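Local coordinates for protein rhizobiales Sp. Pch2 (Marine metagenome, PDB 6PB3) that probably uses ATP hydrolysis to remodel HORMA domain proteins, as a hexameric Trip13/Pch2-like AAA+ ATPase that regulates cGAS-like enzymes in bacteriophage immunity, at residues I104-P110 with R150-L156; F223-N227 with Y264-F268; R25-L29 with E89-I94. All coordinates share one frame; numbering follows the deposited sequence.

Contact 1 of 3, residues I104-P110 with R150-L156; sequences IRITLLP and RGAVILL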
# COMPACT_ATOMS: atom_id res chain seq x y z
N ILE A 104 -6.45 -32.49 -37.56
CA ILE A 104 -7.83 -32.54 -37.11
C ILE A 104 -8.51 -31.20 -37.37
O ILE A 104 -7.87 -30.16 -37.49
CB ILE A 104 -7.96 -32.88 -35.61
CG1 ILE A 104 -7.10 -31.94 -34.79
CG2 ILE A 104 -7.59 -34.34 -35.35
CD1 ILE A 104 -7.16 -32.21 -33.32
N ARG A 105 -9.84 -31.25 -37.44
CA ARG A 105 -10.66 -30.06 -37.52
C ARG A 105 -11.04 -29.63 -36.11
O ARG A 105 -11.39 -30.47 -35.28
CB ARG A 105 -11.89 -30.35 -38.39
CG ARG A 105 -11.47 -30.64 -39.86
CD ARG A 105 -12.40 -31.58 -40.61
NE ARG A 105 -13.69 -30.96 -40.90
CZ ARG A 105 -13.97 -30.32 -42.03
NH1 ARG A 105 -13.05 -30.21 -42.98
NH2 ARG A 105 -15.18 -29.80 -42.21
N ILE A 106 -10.94 -28.33 -35.84
CA ILE A 106 -11.03 -27.80 -34.48
C ILE A 106 -12.06 -26.69 -34.43
O ILE A 106 -12.03 -25.77 -35.25
CB ILE A 106 -9.67 -27.27 -34.00
CG1 ILE A 106 -8.64 -28.40 -33.94
CG2 ILE A 106 -9.81 -26.61 -32.62
CD1 ILE A 106 -7.35 -27.95 -33.31
N THR A 107 -12.96 -26.77 -33.45
CA THR A 107 -13.96 -25.75 -33.21
C THR A 107 -13.54 -24.94 -31.99
O THR A 107 -13.33 -25.50 -30.91
CB THR A 107 -15.33 -26.38 -32.97
OG1 THR A 107 -15.73 -27.14 -34.13
CG2 THR A 107 -16.36 -25.31 -32.69
N LEU A 108 -13.42 -23.63 -32.16
CA LEU A 108 -13.09 -22.73 -31.05
C LEU A 108 -14.35 -22.07 -30.53
O LEU A 108 -15.11 -21.47 -31.31
CB LEU A 108 -12.08 -21.68 -31.49
CG LEU A 108 -11.70 -20.63 -30.45
CD1 LEU A 108 -10.57 -21.13 -29.55
CD2 LEU A 108 -11.30 -19.34 -31.16
N LEU A 109 -14.58 -22.18 -29.23
CA LEU A 109 -15.71 -21.53 -28.58
C LEU A 109 -15.18 -20.41 -27.69
O LEU A 109 -14.67 -20.68 -26.60
CB LEU A 109 -16.52 -22.53 -27.74
CG LEU A 109 -17.04 -23.73 -28.54
CD1 LEU A 109 -17.64 -24.75 -27.60
CD2 LEU A 109 -18.06 -23.31 -29.60
N PRO A 110 -15.28 -19.15 -28.11
CA PRO A 110 -14.84 -18.05 -27.25
C PRO A 110 -15.94 -17.68 -26.26
O PRO A 110 -17.10 -17.47 -26.64
CB PRO A 110 -14.58 -16.91 -28.24
CG PRO A 110 -15.58 -17.16 -29.33
CD PRO A 110 -15.76 -18.68 -29.43
N ARG A 150 -11.55 -37.48 -34.13
CA ARG A 150 -11.74 -36.85 -35.44
C ARG A 150 -11.53 -35.34 -35.38
O ARG A 150 -10.95 -34.75 -36.29
CB ARG A 150 -13.14 -37.15 -35.97
CG ARG A 150 -13.33 -38.56 -36.52
CD ARG A 150 -14.76 -38.75 -37.00
NE ARG A 150 -14.89 -39.92 -37.87
CZ ARG A 150 -16.05 -40.43 -38.28
NH1 ARG A 150 -17.19 -39.88 -37.89
NH2 ARG A 150 -16.07 -41.50 -39.06
N GLY A 151 -12.04 -34.70 -34.33
CA GLY A 151 -11.91 -33.27 -34.18
C GLY A 151 -11.69 -32.94 -32.72
O GLY A 151 -11.58 -33.82 -31.87
N ALA A 152 -11.64 -31.64 -32.43
CA ALA A 152 -11.49 -31.20 -31.05
C ALA A 152 -12.20 -29.87 -30.86
O ALA A 152 -12.57 -29.19 -31.82
CB ALA A 152 -10.02 -31.06 -30.65
N VAL A 153 -12.38 -29.52 -29.59
CA VAL A 153 -13.10 -28.32 -29.16
C VAL A 153 -12.22 -27.54 -28.19
O VAL A 153 -11.83 -28.07 -27.15
CB VAL A 153 -14.42 -28.67 -28.47
CG1 VAL A 153 -15.12 -27.38 -28.02
CG2 VAL A 153 -15.31 -29.49 -29.39
N ILE A 154 -11.95 -26.28 -28.51
CA ILE A 154 -11.19 -25.41 -27.61
C ILE A 154 -12.15 -24.39 -27.03
O ILE A 154 -12.84 -23.68 -27.77
CB ILE A 154 -10.03 -24.72 -28.32
CG1 ILE A 154 -9.05 -25.75 -28.87
CG2 ILE A 154 -9.32 -23.79 -27.32
CD1 ILE A 154 -7.94 -25.14 -29.72
N LEU A 155 -12.20 -24.31 -25.71
CA LEU A 155 -12.94 -23.26 -25.04
C LEU A 155 -11.94 -22.17 -24.67
O LEU A 155 -10.90 -22.44 -24.05
CB LEU A 155 -13.65 -23.83 -23.81
CG LEU A 155 -14.52 -22.89 -22.99
CD1 LEU A 155 -15.71 -22.38 -23.79
CD2 LEU A 155 -14.98 -23.61 -21.73
N LEU A 156 -12.23 -20.93 -25.06
CA LEU A 156 -11.36 -19.80 -24.77
C LEU A 156 -12.04 -18.86 -23.79
O LEU A 156 -13.20 -18.46 -24.01
CB LEU A 156 -10.99 -19.06 -26.06
CG LEU A 156 -10.14 -17.79 -25.99
CD1 LEU A 156 -8.98 -17.90 -24.99
CD2 LEU A 156 -9.62 -17.43 -27.39

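Contact 2 of 3, residues F223-N227 with Y264-F268; sequences FDRPN and YGFTF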
# COMPACT_ATOMS: atom_id res chain seq x y z
N PHE A 223 4.37 -14.66 -20.64
CA PHE A 223 4.67 -13.59 -21.58
C PHE A 223 5.24 -12.45 -20.74
O PHE A 223 4.51 -11.58 -20.25
CB PHE A 223 3.43 -13.16 -22.36
CG PHE A 223 2.80 -14.27 -23.16
CD1 PHE A 223 2.17 -15.32 -22.53
CD2 PHE A 223 2.86 -14.26 -24.55
CE1 PHE A 223 1.61 -16.36 -23.27
CE2 PHE A 223 2.29 -15.29 -25.29
CZ PHE A 223 1.66 -16.33 -24.66
N ASP A 224 6.54 -12.46 -20.57
CA ASP A 224 7.20 -11.35 -19.93
C ASP A 224 8.08 -10.68 -20.96
O ASP A 224 7.96 -10.93 -22.17
CB ASP A 224 7.97 -11.80 -18.69
CG ASP A 224 8.59 -13.17 -18.84
OD1 ASP A 224 9.29 -13.38 -19.85
OD2 ASP A 224 8.39 -14.02 -17.95
N ARG A 225 8.96 -9.81 -20.49
CA ARG A 225 9.68 -8.91 -21.37
C ARG A 225 10.58 -9.71 -22.31
O ARG A 225 11.29 -10.62 -21.85
CB ARG A 225 10.46 -7.91 -20.52
CG ARG A 225 9.50 -7.07 -19.66
CD ARG A 225 10.13 -5.94 -18.84
NE ARG A 225 9.11 -5.30 -18.02
CZ ARG A 225 8.71 -4.03 -18.13
NH1 ARG A 225 9.26 -3.22 -19.02
NH2 ARG A 225 7.75 -3.57 -17.33
N PRO A 226 10.56 -9.45 -23.61
CA PRO A 226 11.34 -10.27 -24.54
C PRO A 226 12.82 -10.18 -24.24
O PRO A 226 13.35 -9.11 -23.92
CB PRO A 226 11.01 -9.66 -25.92
CG PRO A 226 10.53 -8.30 -25.62
CD PRO A 226 9.79 -8.42 -24.32
N ASN A 227 13.49 -11.33 -24.34
CA ASN A 227 14.93 -11.39 -24.16
C ASN A 227 15.60 -10.96 -25.47
O ASN A 227 14.94 -10.63 -26.46
CB ASN A 227 15.36 -12.78 -23.71
CG ASN A 227 15.00 -13.87 -24.72
OD1 ASN A 227 14.98 -13.65 -25.93
ND2 ASN A 227 14.70 -15.05 -24.21
N TYR A 264 15.22 -2.86 -16.52
CA TYR A 264 14.24 -3.66 -17.25
C TYR A 264 14.21 -3.21 -18.70
O TYR A 264 14.46 -2.04 -19.01
CB TYR A 264 12.85 -3.54 -16.61
CG TYR A 264 12.44 -2.11 -16.32
CD1 TYR A 264 11.91 -1.31 -17.33
CD2 TYR A 264 12.58 -1.56 -15.05
CE1 TYR A 264 11.53 -0.00 -17.08
CE2 TYR A 264 12.20 -0.25 -14.80
CZ TYR A 264 11.68 0.53 -15.82
OH TYR A 264 11.30 1.83 -15.58
N GLY A 265 13.91 -4.14 -19.61
CA GLY A 265 13.87 -3.84 -21.02
C GLY A 265 12.47 -3.53 -21.53
O GLY A 265 11.51 -3.42 -20.76
N PHE A 266 12.36 -3.38 -22.85
CA PHE A 266 11.05 -3.17 -23.47
C PHE A 266 10.15 -4.39 -23.26
O PHE A 266 10.61 -5.54 -23.25
CB PHE A 266 11.19 -2.93 -24.98
CG PHE A 266 11.60 -1.53 -25.35
CD1 PHE A 266 12.55 -0.84 -24.63
CD2 PHE A 266 11.06 -0.92 -26.47
CE1 PHE A 266 12.94 0.45 -25.00
CE2 PHE A 266 11.43 0.35 -26.85
CZ PHE A 266 12.38 1.04 -26.11
N THR A 267 8.86 -4.14 -23.11
CA THR A 267 7.87 -5.19 -23.24
C THR A 267 7.65 -5.50 -24.73
O THR A 267 8.19 -4.83 -25.61
CB THR A 267 6.55 -4.80 -22.59
OG1 THR A 267 5.95 -3.71 -23.30
CG2 THR A 267 6.75 -4.36 -21.13
N PHE A 268 6.87 -6.56 -24.99
CA PHE A 268 6.44 -6.85 -26.35
C PHE A 268 5.58 -5.71 -26.89
O PHE A 268 5.70 -5.33 -28.06
CB PHE A 268 5.64 -8.17 -26.38
CG PHE A 268 6.50 -9.43 -26.40
CD1 PHE A 268 7.23 -9.78 -27.52
CD2 PHE A 268 6.53 -10.28 -25.30
CE1 PHE A 268 8.00 -10.96 -27.54
CE2 PHE A 268 7.30 -11.47 -25.31
CZ PHE A 268 8.04 -11.79 -26.44
O HOH W 1 6.36 -8.16 -22.64
O HOH W 2 13.08 -6.57 -22.92

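Contact 3 of 3, residues R25-L29 with E89-I94; sequences RLNNL and ELAETI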
# COMPACT_ATOMS: atom_id res chain seq x y z
N ARG A 25 -2.70 -14.27 -39.27
CA ARG A 25 -2.52 -13.62 -37.97
C ARG A 25 -1.43 -14.31 -37.15
O ARG A 25 -0.59 -13.63 -36.56
CB ARG A 25 -3.85 -13.58 -37.21
CG ARG A 25 -5.00 -12.75 -37.92
CD ARG A 25 -6.00 -12.19 -36.87
NE ARG A 25 -7.21 -12.99 -36.68
CZ ARG A 25 -7.80 -13.20 -35.50
NH1 ARG A 25 -7.29 -12.69 -34.38
NH2 ARG A 25 -8.90 -13.93 -35.43
N LEU A 26 -1.43 -15.65 -37.10
CA LEU A 26 -0.36 -16.35 -36.40
C LEU A 26 1.00 -15.93 -36.93
O LEU A 26 1.92 -15.64 -36.15
CB LEU A 26 -0.52 -17.86 -36.53
CG LEU A 26 -1.12 -18.74 -35.44
CD1 LEU A 26 -1.00 -20.16 -35.95
CD2 LEU A 26 -0.41 -18.58 -34.08
N ASN A 27 1.16 -15.93 -38.26
CA ASN A 27 2.42 -15.58 -38.89
C ASN A 27 2.85 -14.17 -38.52
O ASN A 27 4.05 -13.88 -38.40
CB ASN A 27 2.31 -15.69 -40.41
CG ASN A 27 2.18 -17.10 -40.90
OD1 ASN A 27 1.97 -18.02 -40.11
ND2 ASN A 27 2.31 -17.29 -42.21
N ASN A 28 1.89 -13.26 -38.38
CA ASN A 28 2.21 -11.88 -38.07
C ASN A 28 2.69 -11.71 -36.62
O ASN A 28 3.30 -10.69 -36.29
CB ASN A 28 1.00 -10.98 -38.38
CG ASN A 28 0.74 -10.80 -39.89
OD1 ASN A 28 1.51 -11.26 -40.75
ND2 ASN A 28 -0.35 -10.13 -40.22
N LEU A 29 2.45 -12.71 -35.76
CA LEU A 29 3.01 -12.67 -34.41
C LEU A 29 4.49 -13.02 -34.45
O LEU A 29 4.86 -14.15 -34.77
CB LEU A 29 2.28 -13.65 -33.49
CG LEU A 29 0.78 -13.42 -33.31
CD1 LEU A 29 0.24 -14.39 -32.26
CD2 LEU A 29 0.52 -11.99 -32.88
N GLU A 89 -4.44 -12.67 -29.13
CA GLU A 89 -4.31 -12.94 -30.55
C GLU A 89 -3.71 -14.32 -30.79
O GLU A 89 -4.12 -15.03 -31.71
CB GLU A 89 -3.47 -11.85 -31.21
CG GLU A 89 -3.23 -12.06 -32.69
CD GLU A 89 -4.35 -11.53 -33.56
OE1 GLU A 89 -5.45 -11.27 -33.02
OE2 GLU A 89 -4.13 -11.38 -34.78
N LEU A 90 -2.77 -14.73 -29.93
CA LEU A 90 -2.24 -16.09 -30.04
C LEU A 90 -3.31 -17.12 -29.72
O LEU A 90 -3.49 -18.10 -30.46
CB LEU A 90 -1.04 -16.25 -29.11
CG LEU A 90 -0.39 -17.63 -29.12
CD1 LEU A 90 0.19 -17.94 -30.51
CD2 LEU A 90 0.69 -17.71 -28.07
N ALA A 91 -4.07 -16.92 -28.64
CA ALA A 91 -5.07 -17.91 -28.26
C ALA A 91 -6.17 -18.03 -29.30
O ALA A 91 -6.74 -19.11 -29.48
CB ALA A 91 -5.66 -17.55 -26.89
N GLU A 92 -6.50 -16.93 -29.99
CA GLU A 92 -7.57 -16.94 -30.98
C GLU A 92 -7.15 -17.54 -32.30
O GLU A 92 -8.02 -17.80 -33.14
CB GLU A 92 -8.08 -15.53 -31.23
CG GLU A 92 -8.86 -14.91 -30.07
CD GLU A 92 -9.32 -13.51 -30.42
OE1 GLU A 92 -8.82 -12.95 -31.42
OE2 GLU A 92 -10.18 -12.96 -29.70
N THR A 93 -5.86 -17.73 -32.54
CA THR A 93 -5.41 -18.24 -33.82
C THR A 93 -4.64 -19.55 -33.75
O THR A 93 -4.52 -20.23 -34.77
CB THR A 93 -4.54 -17.20 -34.54
OG1 THR A 93 -3.43 -16.85 -33.71
CG2 THR A 93 -5.37 -15.96 -34.84
N ILE A 94 -4.15 -19.94 -32.56
CA ILE A 94 -3.27 -21.09 -32.41
C ILE A 94 -3.93 -22.39 -32.85
O ILE A 94 -3.23 -23.36 -33.17
CB ILE A 94 -2.79 -21.18 -30.94
CG1 ILE A 94 -1.56 -22.07 -30.81
CG2 ILE A 94 -3.92 -21.64 -30.02
CD1 ILE A 94 -0.42 -21.66 -31.74

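Contact 1 of 3, residues I104-P110 with R150-L156
The flat groups that meet between R105-P110 and G151-L156 are peptide units, joined by N-H and C=O groups. On one face of the sheet they form lie I106, L108, A152, I154 and L156. On the other lie T107, L109, V153 and L155. The strands are parallel, 19° between their directions. Five backbone bonds tie them, from A152 N to R105 O (3.1 Å) at one end to L156 N to L109 O (2.9 Å) at the other. L109 N to I154 O is shortest, at 2.7 Å. With helix 124-141 between them in sequence, the strands make a beta-alpha-beta unit of the AAA+ core, and 151-157 is probably the hydrophobic strand of the Walker B motif. On the first face, I154 lies obliquely across I106 and L108. Its CD1 touches I106 CG2 at 3.8 Å, and its CG2 touches L108 CD1 at 3.7 Å. I154 CG2 lies anti to the backbone N and CG1 beside it (chi1 -61°), parting the branches. On the second face, L109 CD1 rests on V153 CG1 at 3.7 Å, and helix 124-141 packs over both. L155 CD1 lies against its bridge partner, 3.4 Å from L109 O and near L109 CB.

Contact 2 of 3, residues F223-N227 with Y264-F268
Neither segment is regular here: the two backbones come closest at R225 and T267, with CA atoms 4.5 Å apart, and each segment then leads into a helix. R225 carries the polar part. Its chain is extended from CG to NE and runs along the second segment. NH1 gives a hydrogen bond to G265 O, 2.9 Å away. That bond lies in the guanidinium plane and almost in line with the carbonyl (C=O...N angle 179°). NH1 also bonds T304 O, so two carbonyls hold this end of the group. T267 CG2 lies over one guanidinium face, 3.5 Å from NH1 and toward the rim, while Y264 CB lies more loosely over the opposite face. T267 keeps its OG1 between N and C (chi1 67°). There the hydroxyl caps D270 N, and the methyl is left for R225.

P226 makes the apolar part. Its CB sits over the face of the F268 ring in a CH-pi contact, 3.9 Å from the centroid and 22° off the normal. D224 O approaches the same ring at CE2, 3.3 Å away. Two waters bridge backbone atoms of the two segments. One accepts from F268 N (2.9 Å) and donates weakly to D224 O. The other donates to both P226 O and F266 O.

N227 and T267 are the N-caps of helices 228-239 and 268-283. This is the join between the alpha/beta subdomain of an AAA+ module, left at strand 219-223, and its small helical subdomain.

Contact 3 of 3, residues R25-L29 with E89-I94
R25 reaches across from helix 20-28 to E89 and E92, while L26 and L29 pack beside it on helix 87-93. The R25 chain leaves with CG beside the backbone N and then bends at chi3 (-97°). This turns its guanidinium onto T93, whose CG2 lies over the centre of one face, 3.7 Å from CZ. NH1 meets E89 OE1 at 2.7 Å through a bent bond, in the guanidinium plane but from above the carboxylate plane. NH1 aims an N-H more directly at E92 OE1, but at 3.3 Å this second salt-bridge bond is weak. E89 bends at chi2 (85°) to meet R25. With chi1 at 57°, T93 tucks its hydroxyl back toward its own helix, where OG1 donates to E89 O at 2.8 Å. Its CG2 is thereby turned to R25, and L26 CG sits against OG1. Away from the charges, L26 CD2 touches L90 CD1 at 3.7 Å and I94 CD1. L29 CD1 lies over L90 CA, and CD2 meets E89 CG at 3.8 Å. D21 makes a long, weak ion pair with R25 NE. One positive group thus probably offsets both glutamates, next to an apolar patch of L26, L29, L90 and I94.

In the fold
Contact 1 is mostly core, within the sheet, with its R105 and R150 end exposed, and its chemistry is backbone bonding with aliphatic packing. Contact 3 is partly buried: its leucines and I94 are buried or partly so, and its arginine and glutamates are partly exposed. Contact 2, mostly buried, joins loops and mixes polar and apolar contacts. Helix 87-93, which begins within the probable P-loop, joins all three. Its E92 and A91 pack on L156 of contact 1, and its L90 packs on F223, at the start of segment 223-227. Contacts 1 and 2 do not touch; they lie on opposite sides of the chain's centre, with centres about 31 Å apart.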